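PDB 3HV1: polar amino acid ABC uptake transporter substrate binding protein from Streptococcus thermophilus LMG 18311, which probably binds a polar amino acid outside the membrane and hands it to the partner ABC permease for uptake into the cell. Local coordinates for residues Met71-Leu76 with Asp82-Gly87; Tyr185-Leu190 with Gly194-Tyr199; Gly237-Ile242 with Glu249-Asp254. All coordinates share one frame; numbering follows the deposited sequence.

Overall arrangement
Contacts 1 and 2 lie on opposite sides of the chain's centre, their own centres about 30 Å apart, in what are probably the two lobes of a family 3 solute-binding protein. Contact 1 packs helix 72-78 on strand 83-84; contact 2 packs helix 183-192 on the turn that leads into strand 199-203. Contact 3, at the C-terminal helix 238-247 and the chain after it, stands about 24 Å from contact 1 and about 17 Å from contact 2, centre to centre. Contacts 2 and 3 touch where the side chains of Asn187 and Glu249 meet, whereas contacts 1 and 3 keep about 7 Å between nearest atoms. The three follow one another in series along the chain.

Contact 1: Met71-Leu76 with Asp82-Gly87; sequences MKETEL and DLIWNG
The end of Ile84, CD1, pushes against the inner side of helix 72-78 between Lys72 and Leu76, one turn apart. Ile84 CD1 lies 3.8 Å from Lys72 CB and 3.8 Å from Leu76 CD2, and reaches the helix backbone at Lys72 O, 3.6 Å away. Both side chains cross the isoleucine at about a right angle. With CG1 anti to the carbonyl carbon (chi1 -63°) and CD1 extended beyond it, the isoleucine is long enough to reach the helix backbone, while Ile84 CG2 meets the lysine methylenes at Lys72 CD, 4.1 Å off. Leucine suits the neighbouring place because its fork serves two partners: CD2 goes to Ile84, and Leu76 CD1 rests 3.4 Å from Asp82 O.

Farther out, polar groups fix the ends. Lys72 gives only its aliphatic part to Ile84; its NZ bends off to Trp69 O, and the charge also makes a cation-pi contact with the Trp69 ring. Asp82, buried, is held by Lys24 N and a salt bridge to Arg216, which also bonds to Leu76 O. Strand 83-84 pairs in parallel with strand 22-27, so the contact is helix-on-sheet packing, as in the alpha/beta lobes of periplasmic-type binding proteins.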
HETATM    1  N   MSE A  71      20.938  15.787  -5.728  1.00 33.49           N
HETATM    2  CA  MSE A  71      21.951  14.820  -5.328  1.00 34.82           C
HETATM    3  C   MSE A  71      21.513  13.873  -4.219  1.00 32.75           C
HETATM    4  O   MSE A  71      22.332  13.135  -3.673  1.00 30.56           O
HETATM    5  CB  MSE A  71      23.201  15.559  -4.856  1.00 40.27           C
HETATM    6  CG  MSE A  71      23.921  16.334  -5.921  1.00 44.22           C
HETATM    7 SE   MSE A  71      24.537  15.217  -7.351  1.00 55.73          SE
HETATM    8  CE  MSE A  71      25.679  14.000  -6.376  1.00 47.88           C
ATOM      9  N   LYS A  72      20.224  13.872  -3.900  1.00 30.88           N
ATOM     10  CA  LYS A  72      19.739  13.029  -2.817  1.00 28.36           C
ATOM     11  C   LYS A  72      20.052  11.544  -2.902  1.00 27.75           C
ATOM     12  O   LYS A  72      20.525  10.974  -1.924  1.00 27.86           O
ATOM     13  CB  LYS A  72      18.230  13.226  -2.615  1.00 26.96           C
ATOM     14  CG  LYS A  72      17.368  12.893  -3.812  1.00 23.68           C
ATOM     15  CD  LYS A  72      15.922  13.286  -3.517  1.00 23.21           C
ATOM     16  CE  LYS A  72      15.075  13.236  -4.777  1.00 24.32           C
ATOM     17  NZ  LYS A  72      15.519  14.261  -5.757  1.00 21.72           N
ATOM     18  N   GLU A  73      19.793  10.899  -4.039  1.00 28.07           N
ATOM     19  CA  GLU A  73      20.076   9.465  -4.131  1.00 27.48           C
ATOM     20  C   GLU A  73      21.567   9.202  -4.036  1.00 28.52           C
ATOM     21  O   GLU A  73      22.002   8.200  -3.462  1.00 27.10           O
ATOM     22  CB  GLU A  73      19.571   8.859  -5.441  1.00 30.14           C
ATOM     23  CG  GLU A  73      18.071   8.653  -5.542  1.00 29.55           C
ATOM     24  CD  GLU A  73      17.345   9.930  -5.900  1.00 30.05           C
ATOM     25  OE1 GLU A  73      17.909  10.731  -6.672  1.00 28.63           O
ATOM     26  OE2 GLU A  73      16.209  10.124  -5.424  1.00 27.43           O
ATOM     27  N   THR A  74      22.356  10.096  -4.615  1.00 30.13           N
ATOM     28  CA  THR A  74      23.799   9.941  -4.571  1.00 32.27           C
ATOM     29  C   THR A  74      24.278  10.060  -3.131  1.00 32.69           C
ATOM     30  O   THR A  74      25.063   9.236  -2.667  1.00 34.81           O
ATOM     31  CB  THR A  74      24.498  11.004  -5.421  1.00 33.46           C
ATOM     32  OG1 THR A  74      24.086  10.860  -6.787  1.00 35.34           O
ATOM     33  CG2 THR A  74      26.015  10.839  -5.324  1.00 33.24           C
ATOM     34  N   GLU A  75      23.794  11.083  -2.429  1.00 32.14           N
ATOM     35  CA  GLU A  75      24.156  11.308  -1.037  1.00 32.43           C
ATOM     36  C   GLU A  75      23.822  10.086  -0.187  1.00 30.86           C
ATOM     37  O   GLU A  75      24.581   9.712   0.702  1.00 29.47           O
ATOM     38  CB  GLU A  75      23.407  12.521  -0.488  1.00 35.28           C
ATOM     39  CG  GLU A  75      23.915  13.852  -0.992  1.00 40.41           C
ATOM     40  CD  GLU A  75      25.094  14.345  -0.194  1.00 44.49           C
ATOM     41  OE1 GLU A  75      24.887  14.810   0.947  1.00 44.25           O
ATOM     42  OE2 GLU A  75      26.232  14.252  -0.701  1.00 49.75           O
ATOM     43  N   LEU A  76      22.679   9.472  -0.473  1.00 30.15           N
ATOM     44  CA  LEU A  76      22.220   8.299   0.258  1.00 28.64           C
ATOM     45  C   LEU A  76      23.103   7.080   0.008  1.00 29.20           C
ATOM     46  O   LEU A  76      23.501   6.375   0.940  1.00 28.12           O
ATOM     47  CB  LEU A  76      20.781   7.973  -0.149  1.00 28.62           C
ATOM     48  CG  LEU A  76      20.116   6.798   0.569  1.00 28.09           C
ATOM     49  CD1 LEU A  76      20.018   7.069   2.067  1.00 27.07           C
ATOM     50  CD2 LEU A  76      18.738   6.580  -0.031  1.00 26.17           C
ATOM     51  N   ASP A  82      21.771   9.105   5.718  1.00 22.52           N
ATOM     52  CA  ASP A  82      21.242   7.777   5.970  1.00 21.23           C
ATOM     53  C   ASP A  82      19.780   7.630   5.528  1.00 21.18           C
ATOM     54  O   ASP A  82      19.286   6.522   5.346  1.00 20.34           O
ATOM     55  CB  ASP A  82      21.366   7.456   7.464  1.00 22.14           C
ATOM     56  CG  ASP A  82      22.806   7.552   7.964  1.00 23.36           C
ATOM     57  OD1 ASP A  82      23.703   7.001   7.284  1.00 22.94           O
ATOM     58  OD2 ASP A  82      23.030   8.165   9.034  1.00 22.48           O
ATOM     59  N   LEU A  83      19.105   8.759   5.354  1.00 20.54           N
ATOM     60  CA  LEU A  83      17.706   8.761   4.957  1.00 20.62           C
ATOM     61  C   LEU A  83      17.362  10.012   4.182  1.00 19.74           C
ATOM     62  O   LEU A  83      17.920  11.071   4.428  1.00 22.69           O
ATOM     63  CB  LEU A  83      16.799   8.730   6.189  1.00 21.48           C
ATOM     64  CG  LEU A  83      16.842   7.558   7.163  1.00 19.28           C
ATOM     65  CD1 LEU A  83      15.991   7.896   8.385  1.00 18.85           C
ATOM     66  CD2 LEU A  83      16.338   6.312   6.479  1.00 18.82           C
ATOM     67  N   ILE A  84      16.436   9.863   3.242  1.00 20.65           N
ATOM     68  CA  ILE A  84      15.927  10.968   2.450  1.00 19.61           C
ATOM     69  C   ILE A  84      14.514  11.128   3.030  1.00 19.59           C
ATOM     70  O   ILE A  84      13.651  10.279   2.811  1.00 18.66           O
ATOM     71  CB  ILE A  84      15.821  10.594   0.960  1.00 18.58           C
ATOM     72  CG1 ILE A  84      17.211  10.284   0.396  1.00 17.44           C
ATOM     73  CG2 ILE A  84      15.191  11.734   0.179  1.00 21.17           C
ATOM     74  CD1 ILE A  84      17.187   9.914  -1.080  1.00 19.33           C
ATOM     75  N   TRP A  85      14.294  12.202   3.774  1.00 19.50           N
ATOM     76  CA  TRP A  85      13.010  12.432   4.424  1.00 18.41           C
ATOM     77  C   TRP A  85      12.687  13.918   4.300  1.00 17.16           C
ATOM     78  O   TRP A  85      13.187  14.733   5.072  1.00 18.59           O
ATOM     79  CB  TRP A  85      13.130  12.030   5.898  1.00 16.97           C
ATOM     80  CG  TRP A  85      11.816  11.864   6.615  1.00 16.78           C
ATOM     81  CD1 TRP A  85      10.645  12.526   6.353  1.00 17.71           C
ATOM     82  CD2 TRP A  85      11.548  11.002   7.727  1.00 18.05           C
ATOM     83  NE1 TRP A  85       9.667  12.128   7.233  1.00 14.80           N
ATOM     84  CE2 TRP A  85      10.191  11.194   8.087  1.00 17.79           C
ATOM     85  CE3 TRP A  85      12.322  10.083   8.456  1.00 17.09           C
ATOM     86  CZ2 TRP A  85       9.590  10.500   9.141  1.00 15.89           C
ATOM     87  CZ3 TRP A  85      11.722   9.393   9.508  1.00 18.36           C
ATOM     88  CH2 TRP A  85      10.364   9.607   9.839  1.00 17.14           C
ATOM     89  N   ASN A  86      11.865  14.263   3.316  1.00 17.74           N
ATOM     90  CA  ASN A  86      11.496  15.657   3.057  1.00 20.82           C
ATOM     91  C   ASN A  86      10.447  15.631   1.940  1.00 22.75           C
ATOM     92  O   ASN A  86      10.688  16.127   0.840  1.00 23.71           O
ATOM     93  CB  ASN A  86      12.752  16.433   2.597  1.00 21.54           C
ATOM     94  CG  ASN A  86      12.524  17.934   2.470  1.00 21.21           C
ATOM     95  OD1 ASN A  86      12.062  18.594   3.404  1.00 23.82           O
ATOM     96  ND2 ASN A  86      12.874  18.483   1.316  1.00 19.78           N
ATOM     97  N   GLY A  87       9.289  15.039   2.225  1.00 21.29           N
ATOM     98  CA  GLY A  87       8.247  14.946   1.218  1.00 20.98           C
ATOM     99  C   GLY A  87       8.713  14.100   0.048  1.00 21.96           C
ATOM    100  O   GLY A  87       8.435  14.405  -1.112  1.00 21.55           O
TER

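Contact 2: Tyr185-Leu190 with Gly194-Tyr199; sequences YANYYL and GVLDQY
Leu190 lays one methyl, CD2, over a face of the Tyr199 ring, the central pairing between helix 183-192 and the turn that follows it. Leu190 CD2 sits 4.1 Å from the centroid of the Tyr199 ring and 21° off the ring normal, a CH-pi contact displaced toward the rim on the CE2 side. The other methyl, Leu190 CD1, lies beyond the rim, beside the Tyr199 CB-CG bond, 4.0 Å from Tyr199 CG. Leu190 turns CG to the side of its backbone N, away from the carbonyl carbon (chi1 -63°), which points the fork at the ring.

Leu196 approaches the same leucine nearer its root: Leu196 CD1 is 3.9 Å from Leu190 CB, while its CD2 turns toward the side chain of Asn187, one turn back along the helix. Val195 adds CG2, 4.1 Å from Leu190 CD2. Beyond the segments, Leu168 of helix 164-173 touches both Leu190 and Tyr199, and Tyr199 OH bonds to Asn172 of that helix, fixing the far end of the ring.

The backbone closes the helix with a Schellman motif at Gly194, whose positive phi glycine adopts easily. Val195 N donates to Leu190 O at 3.0 Å with an N-H...O angle of 160°. Aliphatic groups and an aromatic face therefore make up nearly all of the side-chain contact, and the one clear hydrogen bond across it satisfies a carbonyl at the helix end, where the regular bonding pattern stops; the tyrosine meets its polar need elsewhere, through its hydroxyl.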
ATOM      1  N   TYR A 185       0.028  22.685   1.183  1.00 17.33           N
ATOM      2  CA  TYR A 185       0.055  24.145   1.268  1.00 17.85           C
ATOM      3  C   TYR A 185      -1.250  24.694   1.827  1.00 17.51           C
ATOM      4  O   TYR A 185      -1.253  25.601   2.659  1.00 18.59           O
ATOM      5  CB  TYR A 185       0.300  24.766  -0.112  1.00 21.54           C
ATOM      6  CG  TYR A 185       1.605  24.345  -0.750  1.00 24.52           C
ATOM      7  CD1 TYR A 185       2.797  24.387  -0.029  1.00 28.31           C
ATOM      8  CD2 TYR A 185       1.646  23.893  -2.069  1.00 27.38           C
ATOM      9  CE1 TYR A 185       4.002  23.984  -0.603  1.00 29.27           C
ATOM     10  CE2 TYR A 185       2.840  23.487  -2.657  1.00 27.96           C
ATOM     11  CZ  TYR A 185       4.018  23.531  -1.914  1.00 30.58           C
ATOM     12  OH  TYR A 185       5.204  23.098  -2.473  1.00 29.74           O
ATOM     13  N   ALA A 186      -2.365  24.162   1.345  1.00 16.90           N
ATOM     14  CA  ALA A 186      -3.675  24.608   1.809  1.00 14.71           C
ATOM     15  C   ALA A 186      -3.774  24.494   3.324  1.00 16.45           C
ATOM     16  O   ALA A 186      -4.028  25.478   4.023  1.00 17.44           O
ATOM     17  CB  ALA A 186      -4.783  23.767   1.146  1.00 15.61           C
ATOM     18  N   ASN A 187      -3.569  23.290   3.843  1.00 16.43           N
ATOM     19  CA  ASN A 187      -3.676  23.077   5.284  1.00 16.98           C
ATOM     20  C   ASN A 187      -2.630  23.819   6.097  1.00 18.04           C
ATOM     21  O   ASN A 187      -2.928  24.348   7.165  1.00 17.98           O
ATOM     22  CB  ASN A 187      -3.626  21.583   5.596  1.00 17.36           C
ATOM     23  CG  ASN A 187      -4.948  20.899   5.334  1.00 18.54           C
ATOM     24  OD1 ASN A 187      -5.762  20.710   6.250  1.00 22.95           O
ATOM     25  ND2 ASN A 187      -5.188  20.547   4.085  1.00 13.91           N
ATOM     26  N   TYR A 188      -1.405  23.872   5.597  1.00 18.35           N
ATOM     27  CA  TYR A 188      -0.347  24.558   6.322  1.00 18.77           C
ATOM     28  C   TYR A 188      -0.628  26.047   6.497  1.00 18.69           C
ATOM     29  O   TYR A 188      -0.591  26.573   7.611  1.00 18.53           O
ATOM     30  CB  TYR A 188       0.989  24.377   5.601  1.00 18.72           C
ATOM     31  CG  TYR A 188       2.067  25.307   6.101  1.00 23.25           C
ATOM     32  CD1 TYR A 188       2.565  25.194   7.400  1.00 22.98           C
ATOM     33  CD2 TYR A 188       2.569  26.322   5.285  1.00 22.73           C
ATOM     34  CE1 TYR A 188       3.531  26.065   7.873  1.00 27.45           C
ATOM     35  CE2 TYR A 188       3.538  27.202   5.753  1.00 26.50           C
ATOM     36  CZ  TYR A 188       4.014  27.067   7.045  1.00 25.91           C
ATOM     37  OH  TYR A 188       4.973  27.931   7.510  1.00 31.01           O
ATOM     38  N   TYR A 189      -0.906  26.731   5.394  1.00 20.24           N
ATOM     39  CA  TYR A 189      -1.143  28.164   5.470  1.00 21.82           C
ATOM     40  C   TYR A 189      -2.392  28.518   6.245  1.00 20.70           C
ATOM     41  O   TYR A 189      -2.358  29.397   7.105  1.00 20.29           O
ATOM     42  CB  TYR A 189      -1.203  28.774   4.066  1.00 20.75           C
ATOM     43  CG  TYR A 189       0.151  28.831   3.399  1.00 26.14           C
ATOM     44  CD1 TYR A 189       1.184  29.579   3.955  1.00 28.22           C
ATOM     45  CD2 TYR A 189       0.405  28.128   2.224  1.00 28.39           C
ATOM     46  CE1 TYR A 189       2.438  29.627   3.360  1.00 31.77           C
ATOM     47  CE2 TYR A 189       1.655  28.166   1.618  1.00 30.55           C
ATOM     48  CZ  TYR A 189       2.669  28.920   2.194  1.00 32.65           C
ATOM     49  OH  TYR A 189       3.914  28.965   1.608  1.00 36.34           O
ATOM     50  N   LEU A 190      -3.491  27.827   5.954  1.00 20.02           N
ATOM     51  CA  LEU A 190      -4.745  28.112   6.638  1.00 18.84           C
ATOM     52  C   LEU A 190      -4.659  27.857   8.134  1.00 19.13           C
ATOM     53  O   LEU A 190      -5.188  28.632   8.923  1.00 20.22           O
ATOM     54  CB  LEU A 190      -5.882  27.296   6.020  1.00 17.88           C
ATOM     55  CG  LEU A 190      -6.187  27.626   4.553  1.00 18.76           C
ATOM     56  CD1 LEU A 190      -7.356  26.777   4.061  1.00 20.61           C
ATOM     57  CD2 LEU A 190      -6.522  29.105   4.408  1.00 22.35           C
ATOM     58  N   GLY A 194      -4.617  30.281  11.448  1.00 23.48           N
ATOM     59  CA  GLY A 194      -5.668  30.020  12.422  1.00 23.05           C
ATOM     60  C   GLY A 194      -7.082  30.171  11.887  1.00 22.33           C
ATOM     61  O   GLY A 194      -8.015  30.423  12.649  1.00 23.38           O
ATOM     62  N   VAL A 195      -7.253  29.991  10.580  1.00 21.81           N
ATOM     63  CA  VAL A 195      -8.569  30.141   9.954  1.00 22.15           C
ATOM     64  C   VAL A 195      -9.043  28.902   9.198  1.00 21.20           C
ATOM     65  O   VAL A 195     -10.003  28.968   8.436  1.00 22.71           O
ATOM     66  CB  VAL A 195      -8.556  31.317   8.957  1.00 24.07           C
ATOM     67  CG1 VAL A 195      -8.196  32.618   9.682  1.00 25.61           C
ATOM     68  CG2 VAL A 195      -7.552  31.035   7.838  1.00 25.35           C
ATOM     69  N   LEU A 196      -8.379  27.771   9.407  1.00 19.73           N
ATOM     70  CA  LEU A 196      -8.753  26.560   8.699  1.00 18.31           C
ATOM     71  C   LEU A 196     -10.240  26.236   8.795  1.00 18.63           C
ATOM     72  O   LEU A 196     -10.841  25.780   7.821  1.00 18.53           O
ATOM     73  CB  LEU A 196      -7.937  25.375   9.213  1.00 19.13           C
ATOM     74  CG  LEU A 196      -8.204  24.022   8.547  1.00 21.01           C
ATOM     75  CD1 LEU A 196      -8.004  24.130   7.038  1.00 18.38           C
ATOM     76  CD2 LEU A 196      -7.262  22.981   9.141  1.00 21.04           C
ATOM     77  N   ASP A 197     -10.846  26.483   9.952  1.00 16.79           N
ATOM     78  CA  ASP A 197     -12.261  26.149  10.105  1.00 19.68           C
ATOM     79  C   ASP A 197     -13.245  27.075   9.406  1.00 18.75           C
ATOM     80  O   ASP A 197     -14.452  26.932   9.577  1.00 17.63           O
ATOM     81  CB  ASP A 197     -12.645  26.001  11.585  1.00 22.91           C
ATOM     82  CG  ASP A 197     -12.270  27.199  12.414  1.00 26.46           C
ATOM     83  OD1 ASP A 197     -12.031  28.285  11.843  1.00 31.20           O
ATOM     84  OD2 ASP A 197     -12.217  27.052  13.656  1.00 32.18           O
ATOM     85  N   GLN A 198     -12.741  28.030   8.631  1.00 17.58           N
ATOM     86  CA  GLN A 198     -13.623  28.915   7.880  1.00 16.50           C
ATOM     87  C   GLN A 198     -13.626  28.495   6.407  1.00 16.81           C
ATOM     88  O   GLN A 198     -14.239  29.149   5.569  1.00 14.54           O
ATOM     89  CB  GLN A 198     -13.170  30.377   8.008  1.00 15.08           C
ATOM     90  CG  GLN A 198     -13.402  30.959   9.400  1.00 18.08           C
ATOM     91  CD  GLN A 198     -12.903  32.387   9.532  1.00 24.72           C
ATOM     92  OE1 GLN A 198     -13.390  33.293   8.859  1.00 30.08           O
ATOM     93  NE2 GLN A 198     -11.922  32.590  10.398  1.00 25.02           N
ATOM     94  N   TYR A 199     -12.946  27.390   6.101  1.00 17.03           N
ATOM     95  CA  TYR A 199     -12.850  26.907   4.718  1.00 15.91           C
ATOM     96  C   TYR A 199     -13.169  25.439   4.538  1.00 17.26           C
ATOM     97  O   TYR A 199     -12.974  24.633   5.447  1.00 19.65           O
ATOM     98  CB  TYR A 199     -11.425  27.094   4.190  1.00 16.48           C
ATOM     99  CG  TYR A 199     -10.951  28.509   4.199  1.00 15.34           C
ATOM    100  CD1 TYR A 199     -11.090  29.315   3.070  1.00 15.34           C
ATOM    101  CD2 TYR A 199     -10.398  29.064   5.355  1.00 13.70           C
ATOM    102  CE1 TYR A 199     -10.693  30.641   3.091  1.00 17.33           C
ATOM    103  CE2 TYR A 199     -10.000  30.386   5.389  1.00 17.62           C
ATOM    104  CZ  TYR A 199     -10.151  31.171   4.251  1.00 17.34           C
ATOM    105  OH  TYR A 199      -9.761  32.483   4.281  1.00 20.46           O
TER

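Contact 3: Gly237-Ile242 with Glu249-Asp254; sequences GEFQKI and EDVATD
An Asx turn in the chain after the C-terminal helix shapes the surface on which Phe239 and Gln240, from the first turn of helix 238-247, come to rest. Asp250 OD1 accepts from Ala252 N at 3.0 Å, a fairly straight bond (162° at the hydrogen) that reaches the oxygen from above the carboxylate plane, 39° out of it. Aspartate fits here because its short side chain can fold onto the backbone two residues ahead. The bond holds Ala252 with its methyl directed at the helix.

Phe239 is the helix's main contribution. Its CG stands anti to the backbone N (chi1 -170°), which carries the ring out toward residues 250-252. The CE2 corner of the Phe239 ring does most of the touching: Ala252 CB approaches obliquely, 3.7 Å from it, and Val251 CG2 comes in at the ring edge, near the plane, 4.2 Å from the same carbon. Alanine is small enough to let the ring settle close to the chain.

As in other two-lobed binding proteins, the last helix probably belongs to the lobe built from the start of the chain: Phe239 also meets Leu50 of helix 46-56, as well as Leu233 and Tyr234 of helix 220-236. Tyr234 links the two segments, since its OH bonds to Asp250 OD2 and its carbonyl accepts from Gln240 NE2. The aliphatic part of Gln240 meanwhile passes the aspartate, with Gln240 CG 4.2 Å from Asp250 OD2. Farther along the helix, Ser243 OG bonds to both Glu249 O and Val251 N, tying down the backbone just before and after Asp250.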
ATOM      1  N   GLY A 237      -0.680   8.998  20.488  1.00 19.13           N
ATOM      2  CA  GLY A 237      -1.177  10.344  20.249  1.00 19.57           C
ATOM      3  C   GLY A 237      -0.208  11.387  19.717  1.00 19.14           C
ATOM      4  O   GLY A 237      -0.628  12.467  19.297  1.00 18.09           O
ATOM      5  N   GLU A 238       1.083  11.090  19.721  1.00 19.20           N
ATOM      6  CA  GLU A 238       2.046  12.071  19.241  1.00 19.25           C
ATOM      7  C   GLU A 238       1.920  12.392  17.756  1.00 17.47           C
ATOM      8  O   GLU A 238       2.098  13.541  17.358  1.00 17.40           O
ATOM      9  CB  GLU A 238       3.478  11.631  19.549  1.00 22.46           C
ATOM     10  CG  GLU A 238       3.870  11.773  21.021  1.00 27.55           C
ATOM     11  CD  GLU A 238       3.533  13.142  21.602  1.00 30.83           C
ATOM     12  OE1 GLU A 238       3.827  14.165  20.946  1.00 25.82           O
ATOM     13  OE2 GLU A 238       2.978  13.187  22.724  1.00 34.21           O
ATOM     14  N   PHE A 239       1.622  11.393  16.936  1.00 13.60           N
ATOM     15  CA  PHE A 239       1.486  11.645  15.499  1.00 13.59           C
ATOM     16  C   PHE A 239       0.376  12.671  15.285  1.00 15.83           C
ATOM     17  O   PHE A 239       0.536  13.646  14.544  1.00 14.22           O
ATOM     18  CB  PHE A 239       1.128  10.362  14.736  1.00 14.08           C
ATOM     19  CG  PHE A 239       1.210  10.511  13.234  1.00 14.85           C
ATOM     20  CD1 PHE A 239       2.302  10.002  12.532  1.00 13.60           C
ATOM     21  CD2 PHE A 239       0.226  11.212  12.527  1.00 15.56           C
ATOM     22  CE1 PHE A 239       2.420  10.188  11.152  1.00 13.15           C
ATOM     23  CE2 PHE A 239       0.340  11.403  11.142  1.00 15.51           C
ATOM     24  CZ  PHE A 239       1.442  10.890  10.457  1.00 15.04           C
ATOM     25  N   GLN A 240      -0.747  12.442  15.950  1.00 15.00           N
ATOM     26  CA  GLN A 240      -1.894  13.330  15.831  1.00 17.16           C
ATOM     27  C   GLN A 240      -1.550  14.744  16.260  1.00 16.63           C
ATOM     28  O   GLN A 240      -2.021  15.710  15.656  1.00 18.87           O
ATOM     29  CB  GLN A 240      -3.072  12.800  16.658  1.00 17.06           C
ATOM     30  CG  GLN A 240      -3.602  11.459  16.165  1.00 18.33           C
ATOM     31  CD  GLN A 240      -2.898  10.273  16.808  1.00 20.83           C
ATOM     32  OE1 GLN A 240      -1.677  10.286  17.012  1.00 20.36           O
ATOM     33  NE2 GLN A 240      -3.670   9.231  17.123  1.00 22.99           N
ATOM     34  N   LYS A 241      -0.727  14.878  17.296  1.00 16.72           N
ATOM     35  CA  LYS A 241      -0.347  16.207  17.758  1.00 17.33           C
ATOM     36  C   LYS A 241       0.482  16.941  16.711  1.00 17.76           C
ATOM     37  O   LYS A 241       0.262  18.127  16.435  1.00 15.51           O
ATOM     38  CB  LYS A 241       0.457  16.113  19.055  1.00 21.67           C
ATOM     39  CG  LYS A 241      -0.378  15.839  20.295  1.00 28.24           C
ATOM     40  CD  LYS A 241       0.480  15.832  21.562  1.00 32.53           C
ATOM     41  CE  LYS A 241       1.220  17.154  21.761  1.00 36.94           C
ATOM     42  NZ  LYS A 241       2.316  17.383  20.762  1.00 39.25           N
ATOM     43  N   ILE A 242       1.460  16.236  16.152  1.00 15.63           N
ATOM     44  CA  ILE A 242       2.332  16.814  15.148  1.00 17.24           C
ATOM     45  C   ILE A 242       1.538  17.197  13.909  1.00 16.55           C
ATOM     46  O   ILE A 242       1.687  18.296  13.383  1.00 16.97           O
ATOM     47  CB  ILE A 242       3.440  15.821  14.773  1.00 14.87           C
ATOM     48  CG1 ILE A 242       4.315  15.547  16.008  1.00 17.53           C
ATOM     49  CG2 ILE A 242       4.267  16.377  13.639  1.00 13.58           C
ATOM     50  CD1 ILE A 242       5.309  14.434  15.823  1.00 16.51           C
ATOM     51  N   GLU A 249      -5.247  19.057  10.949  1.00 21.08           N
ATOM     52  CA  GLU A 249      -6.023  17.840  10.804  1.00 21.38           C
ATOM     53  C   GLU A 249      -5.089  16.633  10.869  1.00 21.02           C
ATOM     54  O   GLU A 249      -3.869  16.783  10.861  1.00 20.74           O
ATOM     55  CB  GLU A 249      -6.830  17.846   9.494  1.00 26.70           C
ATOM     56  CG  GLU A 249      -6.057  17.607   8.219  1.00 30.96           C
ATOM     57  CD  GLU A 249      -6.979  17.540   7.003  1.00 35.05           C
ATOM     58  OE1 GLU A 249      -7.599  18.570   6.665  1.00 36.62           O
ATOM     59  OE2 GLU A 249      -7.097  16.454   6.391  1.00 37.88           O
ATOM     60  N   ASP A 250      -5.675  15.446  10.961  1.00 18.99           N
ATOM     61  CA  ASP A 250      -4.933  14.189  11.043  1.00 17.33           C
ATOM     62  C   ASP A 250      -4.663  13.651   9.632  1.00 18.26           C
ATOM     63  O   ASP A 250      -5.585  13.203   8.940  1.00 16.51           O
ATOM     64  CB  ASP A 250      -5.760  13.185  11.851  1.00 18.17           C
ATOM     65  CG  ASP A 250      -5.097  11.829  11.975  1.00 21.96           C
ATOM     66  OD1 ASP A 250      -3.960  11.667  11.488  1.00 20.94           O
ATOM     67  OD2 ASP A 250      -5.726  10.918  12.568  1.00 22.60           O
ATOM     68  N   VAL A 251      -3.401  13.682   9.214  1.00 15.65           N
ATOM     69  CA  VAL A 251      -3.046  13.222   7.868  1.00 17.41           C
ATOM     70  C   VAL A 251      -2.554  11.777   7.785  1.00 14.23           C
ATOM     71  O   VAL A 251      -2.133  11.322   6.733  1.00 16.29           O
ATOM     72  CB  VAL A 251      -1.964  14.131   7.253  1.00 17.09           C
ATOM     73  CG1 VAL A 251      -2.437  15.575   7.281  1.00 17.50           C
ATOM     74  CG2 VAL A 251      -0.650  13.974   8.013  1.00 18.54           C
ATOM     75  N   ALA A 252      -2.624  11.053   8.890  1.00 16.31           N
ATOM     76  CA  ALA A 252      -2.150   9.676   8.914  1.00 16.95           C
ATOM     77  C   ALA A 252      -2.787   8.778   7.862  1.00 19.99           C
ATOM     78  O   ALA A 252      -3.998   8.810   7.656  1.00 20.19           O
ATOM     79  CB  ALA A 252      -2.376   9.078  10.297  1.00 16.94           C
ATOM     80  N   THR A 253      -1.955   7.985   7.196  1.00 19.37           N
ATOM     81  CA  THR A 253      -2.426   7.040   6.198  1.00 20.01           C
ATOM     82  C   THR A 253      -2.929   5.827   6.971  1.00 20.92           C
ATOM     83  O   THR A 253      -2.645   5.683   8.154  1.00 20.88           O
ATOM     84  CB  THR A 253      -1.287   6.556   5.291  1.00 20.75           C
ATOM     85  OG1 THR A 253      -0.230   6.048   6.111  1.00 19.91           O
ATOM     86  CG2 THR A 253      -0.758   7.698   4.409  1.00 17.72           C
ATOM     87  N   ASP A 254      -3.668   4.952   6.302  1.00 21.44           N
ATOM     88  CA  ASP A 254      -4.151   3.757   6.969  1.00 23.62           C
ATOM     89  C   ASP A 254      -2.980   2.919   7.496  1.00 23.18           C
ATOM     90  O   ASP A 254      -3.091   2.288   8.542  1.00 24.28           O
ATOM     91  CB  ASP A 254      -5.020   2.935   6.016  1.00 26.74           C
ATOM     92  CG  ASP A 254      -6.369   3.584   5.763  1.00 30.53           C
ATOM     93  OD1 ASP A 254      -6.864   4.296   6.664  1.00 35.13           O
ATOM     94  OD2 ASP A 254      -6.942   3.371   4.679  1.00 34.44           O
TER